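Local coordinates for hypothetical protein HI1333 (Haemophilus influenzae, PDB 1JO0) that has no firmly established cellular role but probably binds RNA, as expected of a small protein built from a single CRM (CRS1/YhbY) domain, at residues 12-17 with 44-49; 48-53 with 78-83. All coordinates share one frame; numbering follows the deposited sequence. Where two conformers were deposited one is given.

The two interactions lie side by side in one compact alpha/beta domain, their centres about 12 Å apart, and both use strand 46-51, sharing Lys48 and Val49. Interaction 1 comes first along the strand, where it joins the C-terminal part of helix 5-15 to the strand's beginning. Interaction 2 takes over where the first ends and pairs the rest of the strand with strand 81-85 in the same mixed sheet. The two contacts meet at Val83, whose CG1 lies 3.7 Å from Ala15 CB and 3.7 Å from Leu46 CD1. One interior strand thus links the earliest helix to the closing hairpin, joining distant parts of a short chain.

Interaction 1 of 2, residues 12-17 with 44-49; sequences KGLAHH and HELIKV
Leu46, at the start of strand 46-51, pushes its CD2 methyl against the flank of helix 5-15, where Leu14 and Ala15 receive it. CD2 approaches Leu14 CG to 3.9 Å, the two leucine side chains slanting across one another, and it lies 4.1 Å from Ala15 CB. Leu14 is modelled in two conformers, so its outer methyls are less certain than the contact made by Ala15. In Leu46, CG is anti to the backbone N (chi1 180°), which carries the branched end out from the strand and onto the helix. The small methyl of Ala15 suits this place because it lets helix and sheet come close; it also packs on Val83 of the neighbouring strand 81-85, while Leu18 and Ile93 add to the apolar surroundings of Leu46.

Two residues further on, Lys48 comes from the same face of the strand. Its chain is extended beyond CG and runs alongside the helix end, with CE 4.2 Å from Ala15 CB, until NZ meets Ala15 O at 2.9 Å in a weak hydrogen bond. The stronger partner of the ammonium group is Leu18 O, three residues further along the chain than Ala15, and a glycerol molecule, probably from the crystallisation liquor, also bonds to it. Ile47, between the two, points away and packs on Ile37, Ala40 and Leu41 of helix 31-44, so that successive residues of the strand serve helices on its two sides.

The long apolar stem of lysine can therefore cross a hydrophobic junction before delivering its charge to the carbonyl oxygens of Ala15 and Leu18. A positive group beside the C-terminal end of a helix probably interacts favourably with the partial negative charge there, adding an electrostatic component to a contact otherwise made mostly by aliphatic carbons.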
ATOM      1  N   LYS A  12       5.586  -4.155  -8.296  1.00 17.68           N
ATOM      2  CA  LYS A  12       5.265  -2.956  -9.050  1.00 18.75           C
ATOM      3  C   LYS A  12       4.632  -3.365 -10.373  1.00 19.52           C
ATOM      4  O   LYS A  12       3.629  -2.840 -10.806  1.00 20.59           O
ATOM      5  CB  LYS A  12       6.571  -2.185  -9.282  1.00 21.05           C
ATOM      6  CG  LYS A  12       6.379  -0.968 -10.154  1.00 24.27           C
ATOM      7  CD  LYS A  12       7.637  -0.138 -10.283  1.00 27.88           C
ATOM      8  CE  LYS A  12       7.537   0.896 -11.412  1.00 34.21           C
ATOM      9  NZ  LYS A  12       8.747   1.777 -11.469  1.00 41.24           N
ATOM     10  N   GLY A  13       5.217  -4.355 -11.039  1.00 19.39           N
ATOM     11  CA  GLY A  13       4.674  -4.787 -12.319  1.00 21.87           C
ATOM     12  C   GLY A  13       3.288  -5.389 -12.203  1.00 19.30           C
ATOM     13  O   GLY A  13       2.404  -5.185 -13.051  1.00 22.46           O
ATOM     14  N   LEU A  14       3.064  -6.171 -11.150  1.00 17.95           N
ATOM     15  CA  LEU A  14       1.762  -6.775 -10.913  1.00 18.54           C
ATOM     16  C   LEU A  14       0.713  -5.730 -10.572  1.00 18.87           C
ATOM     17  O   LEU A  14      -0.411  -5.822 -11.064  1.00 18.65           O
ATOM     18  CB  LEU A  14       1.917  -7.815  -9.810  0.53 19.34           C
ATOM     19  CG  LEU A  14       0.683  -8.606  -9.438  0.53 20.44           C
ATOM     20  CD1 LEU A  14       0.151  -9.289 -10.681  0.53 23.34           C
ATOM     21  CD2 LEU A  14       1.020  -9.641  -8.365  0.53 18.37           C
ATOM     22  N   ALA A  15       1.085  -4.728  -9.792  1.00 16.48           N
ATOM     23  CA  ALA A  15       0.149  -3.698  -9.356  1.00 17.72           C
ATOM     24  C   ALA A  15      -0.359  -2.851 -10.515  1.00 17.83           C
ATOM     25  O   ALA A  15      -1.409  -2.227 -10.405  1.00 18.59           O
ATOM     26  CB  ALA A  15       0.747  -2.793  -8.280  1.00 18.62           C
ATOM     27  N   HIS A  16       0.375  -2.821 -11.637  1.00 19.17           N
ATOM     28  CA  HIS A  16      -0.161  -2.131 -12.825  1.00 19.51           C
ATOM     29  C   HIS A  16      -1.521  -2.633 -13.221  1.00 20.16           C
ATOM     30  O   HIS A  16      -2.318  -1.900 -13.820  1.00 23.61           O
ATOM     31  CB  HIS A  16       0.901  -2.365 -13.922  1.00 24.76           C
ATOM     32  CG  HIS A  16       0.616  -1.820 -15.256  1.00 33.87           C
ATOM     33  ND1 HIS A  16       0.796  -0.477 -15.499  1.00 37.49           N
ATOM     34  CD2 HIS A  16       0.198  -2.391 -16.411  1.00 38.34           C
ATOM     35  CE1 HIS A  16       0.485  -0.245 -16.755  1.00 47.57           C
ATOM     36  NE2 HIS A  16       0.117  -1.388 -17.329  1.00 47.49           N
ATOM     37  N   HIS A  17      -1.830  -3.903 -12.911  1.00 18.50           N
ATOM     38  CA  HIS A  17      -3.115  -4.482 -13.316  1.00 20.63           C
ATOM     39  C   HIS A  17      -4.203  -4.370 -12.252  1.00 19.55           C
ATOM     40  O   HIS A  17      -5.273  -4.935 -12.457  1.00 22.14           O
ATOM     41  CB  HIS A  17      -2.879  -5.956 -13.613  1.00 23.00           C
ATOM     42  CG  HIS A  17      -1.812  -6.132 -14.650  1.00 25.31           C
ATOM     43  ND1 HIS A  17      -1.984  -5.731 -15.942  1.00 28.44           N
ATOM     44  CD2 HIS A  17      -0.561  -6.645 -14.549  1.00 26.67           C
ATOM     45  CE1 HIS A  17      -0.858  -6.008 -16.614  1.00 29.24           C
ATOM     46  NE2 HIS A  17       0.023  -6.567 -15.801  1.00 28.99           N
ATOM     47  N   HIS A  44      -5.515  -9.203   0.394  1.00 16.52           N
ATOM     48  CA  HIS A  44      -4.900  -9.098  -0.919  1.00 15.63           C
ATOM     49  C   HIS A  44      -3.369  -9.138  -0.928  1.00 14.79           C
ATOM     50  O   HIS A  44      -2.823  -9.435  -2.005  1.00 16.03           O
ATOM     51  CB  HIS A  44      -5.309  -7.777  -1.599  1.00 16.10           C
ATOM     52  CG  HIS A  44      -6.789  -7.716  -1.777  1.00 20.78           C
ATOM     53  ND1 HIS A  44      -7.442  -8.529  -2.667  1.00 23.05           N
ATOM     54  CD2 HIS A  44      -7.713  -6.920  -1.198  1.00 26.58           C
ATOM     55  CE1 HIS A  44      -8.749  -8.249  -2.640  1.00 28.20           C
ATOM     56  NE2 HIS A  44      -8.929  -7.271  -1.758  1.00 28.77           N
ATOM     57  N   GLU A  45      -2.731  -8.802   0.169  1.00 15.56           N
ATOM     58  CA  GLU A  45      -1.267  -8.703   0.337  1.00 14.51           C
ATOM     59  C   GLU A  45      -0.722  -7.486  -0.406  1.00 14.24           C
ATOM     60  O   GLU A  45      -0.064  -6.635   0.226  1.00 15.20           O
ATOM     61  CB  GLU A  45      -0.541  -9.983  -0.127  1.00 16.19           C
ATOM     62  CG  GLU A  45      -0.880 -11.193   0.710  1.00 20.96           C
ATOM     63  CD  GLU A  45      -0.076 -12.391   0.206  1.00 23.13           C
ATOM     64  OE1 GLU A  45      -0.216 -12.740  -0.976  1.00 22.55           O
ATOM     65  OE2 GLU A  45       0.717 -12.976   0.978  1.00 35.69           O
ATOM     66  N   LEU A  46      -0.946  -7.375  -1.695  1.00 14.84           N
ATOM     67  CA  LEU A  46      -0.545  -6.262  -2.572  1.00 13.47           C
ATOM     68  C   LEU A  46      -1.741  -5.371  -2.801  1.00 13.60           C
ATOM     69  O   LEU A  46      -2.758  -5.860  -3.290  1.00 16.01           O
ATOM     70  CB  LEU A  46      -0.049  -6.765  -3.907  1.00 14.88           C
ATOM     71  CG  LEU A  46       0.399  -5.712  -4.928  1.00 14.37           C
ATOM     72  CD1 LEU A  46       1.581  -4.906  -4.408  1.00 16.23           C
ATOM     73  CD2 LEU A  46       0.717  -6.382  -6.237  1.00 17.29           C
ATOM     74  N   ILE A  47      -1.624  -4.101  -2.431  1.00 14.05           N
ATOM     75  CA  ILE A  47      -2.747  -3.171  -2.532  1.00 14.33           C
ATOM     76  C   ILE A  47      -2.301  -1.821  -3.113  1.00 14.33           C
ATOM     77  O   ILE A  47      -1.140  -1.410  -2.956  1.00 14.83           O
ATOM     78  CB  ILE A  47      -3.458  -2.948  -1.170  1.00 15.38           C
ATOM     79  CG1 ILE A  47      -2.596  -2.173  -0.172  1.00 15.66           C
ATOM     80  CG2 ILE A  47      -3.944  -4.293  -0.615  1.00 19.00           C
ATOM     81  CD1 ILE A  47      -3.382  -1.769   1.059  1.00 18.56           C
ATOM     82  N   LYS A  48      -3.288  -1.154  -3.674  1.00 15.78           N
ATOM     83  CA  LYS A  48      -3.178   0.253  -4.080  1.00 15.57           C
ATOM     84  C   LYS A  48      -4.136   1.095  -3.250  1.00 15.93           C
ATOM     85  O   LYS A  48      -5.292   0.785  -3.121  1.00 17.03           O
ATOM     86  CB  LYS A  48      -3.568   0.390  -5.523  1.00 19.48           C
ATOM     87  CG  LYS A  48      -2.495   0.187  -6.528  1.00 26.53           C
ATOM     88  CD  LYS A  48      -3.041   0.587  -7.926  1.00 28.68           C
ATOM     89  CE  LYS A  48      -1.967   0.360  -8.903  1.00 23.20           C
ATOM     90  NZ  LYS A  48      -2.512   0.440 -10.265  1.00 20.19           N
ATOM     91  N   VAL A  49      -3.591   2.182  -2.699  1.00 16.04           N
ATOM     92  CA  VAL A  49      -4.334   3.121  -1.871  1.00 16.47           C
ATOM     93  C   VAL A  49      -4.277   4.457  -2.607  1.00 17.55           C
ATOM     94  O   VAL A  49      -3.200   4.949  -2.971  1.00 20.89           O
ATOM     95  CB  VAL A  49      -3.719   3.277  -0.462  1.00 17.98           C
ATOM     96  CG1 VAL A  49      -4.465   4.313   0.358  1.00 19.80           C
ATOM     97  CG2 VAL A  49      -3.685   1.935   0.240  1.00 19.41           C
TER

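Interaction 2 of 2, residues 48-53 with 78-83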
ATOM      1  N   LYS A  48      -3.288  -1.154  -3.674  1.00 15.78           N
ATOM      2  CA  LYS A  48      -3.178   0.253  -4.080  1.00 15.57           C
ATOM      3  C   LYS A  48      -4.136   1.095  -3.250  1.00 15.93           C
ATOM      4  O   LYS A  48      -5.292   0.785  -3.121  1.00 17.03           O
ATOM      5  CB  LYS A  48      -3.568   0.390  -5.523  1.00 19.48           C
ATOM      6  CG  LYS A  48      -2.495   0.187  -6.528  1.00 26.53           C
ATOM      7  CD  LYS A  48      -3.041   0.587  -7.926  1.00 28.68           C
ATOM      8  CE  LYS A  48      -1.967   0.360  -8.903  1.00 23.20           C
ATOM      9  NZ  LYS A  48      -2.512   0.440 -10.265  1.00 20.19           N
ATOM     10  N   VAL A  49      -3.591   2.182  -2.699  1.00 16.04           N
ATOM     11  CA  VAL A  49      -4.334   3.121  -1.871  1.00 16.47           C
ATOM     12  C   VAL A  49      -4.277   4.457  -2.607  1.00 17.55           C
ATOM     13  O   VAL A  49      -3.200   4.949  -2.971  1.00 20.89           O
ATOM     14  CB  VAL A  49      -3.719   3.277  -0.462  1.00 17.98           C
ATOM     15  CG1 VAL A  49      -4.465   4.313   0.358  1.00 19.80           C
ATOM     16  CG2 VAL A  49      -3.685   1.935   0.240  1.00 19.41           C
ATOM     17  N   LYS A  50      -5.429   5.041  -2.876  1.00 18.48           N
ATOM     18  CA  LYS A  50      -5.516   6.313  -3.565  1.00 19.63           C
ATOM     19  C   LYS A  50      -5.482   7.441  -2.545  1.00 19.89           C
ATOM     20  O   LYS A  50      -6.243   7.424  -1.574  1.00 21.26           O
ATOM     21  CB  LYS A  50      -6.775   6.420  -4.439  0.50 22.41           C
ATOM     22  CG  LYS A  50      -6.775   7.590  -5.407  0.50 22.89           C
ATOM     23  CD  LYS A  50      -7.937   7.461  -6.399  0.50 27.44           C
ATOM     24  CE  LYS A  50      -8.190   8.741  -7.165  0.50 29.74           C
ATOM     25  NZ  LYS A  50      -7.822   8.679  -8.597  0.50 49.74           N
ATOM     26  N   VAL A  51      -4.594   8.409  -2.775  1.00 20.49           N
ATOM     27  CA  VAL A  51      -4.388   9.538  -1.906  1.00 21.89           C
ATOM     28  C   VAL A  51      -4.459  10.821  -2.741  1.00 24.76           C
ATOM     29  O   VAL A  51      -3.500  11.539  -2.960  1.00 29.72           O
ATOM     30  CB  VAL A  51      -3.074   9.454  -1.112  0.59 19.71           C
ATOM     31  CG1 VAL A  51      -3.040  10.510  -0.019  0.59 22.46           C
ATOM     32  CG2 VAL A  51      -2.913   8.050  -0.543  0.59 22.64           C
ATOM     33  N   ALA A  52      -5.622  11.081  -3.333  1.00 29.61           N
ATOM     34  CA  ALA A  52      -5.709  12.240  -4.206  1.00 31.12           C
ATOM     35  C   ALA A  52      -5.774  13.543  -3.409  1.00 34.10           C
ATOM     36  O   ALA A  52      -6.152  13.672  -2.255  1.00 34.30           O
ATOM     37  CB  ALA A  52      -6.937  12.143  -5.110  1.00 32.34           C
ATOM     38  N   GLY A  53      -5.395  14.558  -4.153  1.00 36.49           N
ATOM     39  CA  GLY A  53      -5.456  15.896  -3.648  1.00 38.78           C
ATOM     40  C   GLY A  53      -4.473  16.115  -2.501  1.00 38.71           C
ATOM     41  O   GLY A  53      -4.718  16.987  -1.653  1.00 51.60           O
ATOM     42  N   ILE A  78       3.498   6.946  -6.836  1.00 36.42           N
ATOM     43  CA  ILE A  78       3.500   7.678  -8.093  1.00 45.64           C
ATOM     44  C   ILE A  78       2.201   8.454  -8.108  1.00 42.09           C
ATOM     45  O   ILE A  78       1.119   7.869  -8.033  1.00 39.94           O
ATOM     46  CB  ILE A  78       3.578   6.763  -9.331  1.00 47.09           C
ATOM     47  CG1 ILE A  78       2.428   5.766  -9.327  1.00 49.91           C
ATOM     48  CG2 ILE A  78       4.953   6.139  -9.401  1.00 57.79           C
ATOM     49  CD1 ILE A  78       2.441   4.603 -10.273  1.00 66.96           C
ATOM     50  N   GLY A  79       2.390   9.766  -8.147  1.00 41.93           N
ATOM     51  CA  GLY A  79       1.211  10.602  -8.191  1.00 36.47           C
ATOM     52  C   GLY A  79       0.422  10.350  -6.924  1.00 32.85           C
ATOM     53  O   GLY A  79       0.925  10.445  -5.817  1.00 35.28           O
ATOM     54  N   HIS A  80      -0.847  10.011  -7.148  1.00 30.90           N
ATOM     55  CA  HIS A  80      -1.777   9.930  -6.059  1.00 28.06           C
ATOM     56  C   HIS A  80      -1.982   8.497  -5.592  1.00 21.68           C
ATOM     57  O   HIS A  80      -2.880   8.269  -4.771  1.00 30.38           O
ATOM     58  CB  HIS A  80      -3.113  10.582  -6.473  1.00 33.51           C
ATOM     59  CG  HIS A  80      -3.783   9.926  -7.632  1.00 46.28           C
ATOM     60  ND1 HIS A  80      -3.129   9.605  -8.805  1.00 52.43           N
ATOM     61  CD2 HIS A  80      -5.054   9.517  -7.812  1.00 53.25           C
ATOM     62  CE1 HIS A  80      -3.971   9.036  -9.658  1.00 54.31           C
ATOM     63  NE2 HIS A  80      -5.155   8.968  -9.073  1.00 56.06           N
ATOM     64  N   ILE A  81      -1.159   7.562  -6.031  1.00 21.21           N
ATOM     65  CA  ILE A  81      -1.344   6.157  -5.710  1.00 20.84           C
ATOM     66  C   ILE A  81      -0.150   5.685  -4.886  1.00 19.96           C
ATOM     67  O   ILE A  81       1.027   5.902  -5.227  1.00 23.12           O
ATOM     68  CB  ILE A  81      -1.428   5.273  -6.969  1.00 24.34           C
ATOM     69  CG1 ILE A  81      -2.599   5.653  -7.871  1.00 29.31           C
ATOM     70  CG2 ILE A  81      -1.433   3.790  -6.653  1.00 28.99           C
ATOM     71  CD1 ILE A  81      -3.935   5.332  -7.252  1.00 34.67           C
ATOM     72  N   LEU A  82      -0.464   5.029  -3.806  1.00 17.37           N
ATOM     73  CA  LEU A  82       0.492   4.311  -2.985  1.00 17.91           C
ATOM     74  C   LEU A  82       0.318   2.809  -3.175  1.00 16.01           C
ATOM     75  O   LEU A  82      -0.762   2.303  -2.908  1.00 18.95           O
ATOM     76  CB  LEU A  82       0.261   4.565  -1.503  0.53 19.91           C
ATOM     77  CG  LEU A  82       0.170   6.008  -0.993  0.53 18.29           C
ATOM     78  CD1 LEU A  82       0.003   5.983   0.517  0.53 18.01           C
ATOM     79  CD2 LEU A  82       1.370   6.794  -1.457  0.53 22.83           C
ATOM     80  N   VAL A  83       1.368   2.114  -3.564  1.00 15.42           N
ATOM     81  CA  VAL A  83       1.322   0.670  -3.700  1.00 15.17           C
ATOM     82  C   VAL A  83       2.059   0.072  -2.499  1.00 14.75           C
ATOM     83  O   VAL A  83       3.214   0.465  -2.223  1.00 16.05           O
ATOM     84  CB  VAL A  83       1.985   0.220  -5.004  1.00 16.53           C
ATOM     85  CG1 VAL A  83       1.846  -1.300  -5.122  1.00 17.23           C
ATOM     86  CG2 VAL A  83       1.398   0.924  -6.247  1.00 19.13           C
TER
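Leu82 O is gripped twice by strand 46-51: Val49 N donates a hydrogen bond of 2.8 Å, and Lys48 CA brings a CA-H...O contact at 3.4 Å. Val49 O is treated in the same way, taking Leu82 N at 2.9 Å together with the CA-H of Ile81. Val49 and Leu82 thus form a hydrogen-bonded antiparallel pair, flanked by the non-hydrogen-bonded pairs Lys48-Val83 and Lys50-Ile81. A further bond, from Val51 N to His80 O, ties the end of the strand to the turn.

These strands are the two inner ones of the mixed sheet of the CRM domain. Strand 46-51 leads through helix 56-70 to strand 73-78, and a type II' turn from Ile78 to Ile81 then folds strand 81-85 back between them. Gly79 takes the positive-phi corner of that turn (phi 62°), which residues with a CB adopt at a cost.

The face bearing Val49 and Leu82 is apolar, and Val51 at the strand's end joins it. In the conformers described, Val51 CG2 meets Leu82 CG at 3.7 Å, and Ile62, Ile63 and Ile66 of helix 56-70 cover the two side chains; branched aliphatics fill such a sheet-helix interface well. On the other face, Ile81 CG2 lies against the aliphatic stem of Lys48, 3.8 Å from its CG.

With CG between the backbone N and the carbonyl carbon (chi1 61°), His80 brings its ring to the side chain of Lys50. In the Lys50 conformer described, one of two deposited, the chain bends at its last torsion and NZ donates to His80 NE2 at the ring edge, at 2.7 Å and only 4° out of the ring plane, while Ile81 CG1 lies over one ring face, offset toward the rim. A glycerol molecule also bonds to this NZ.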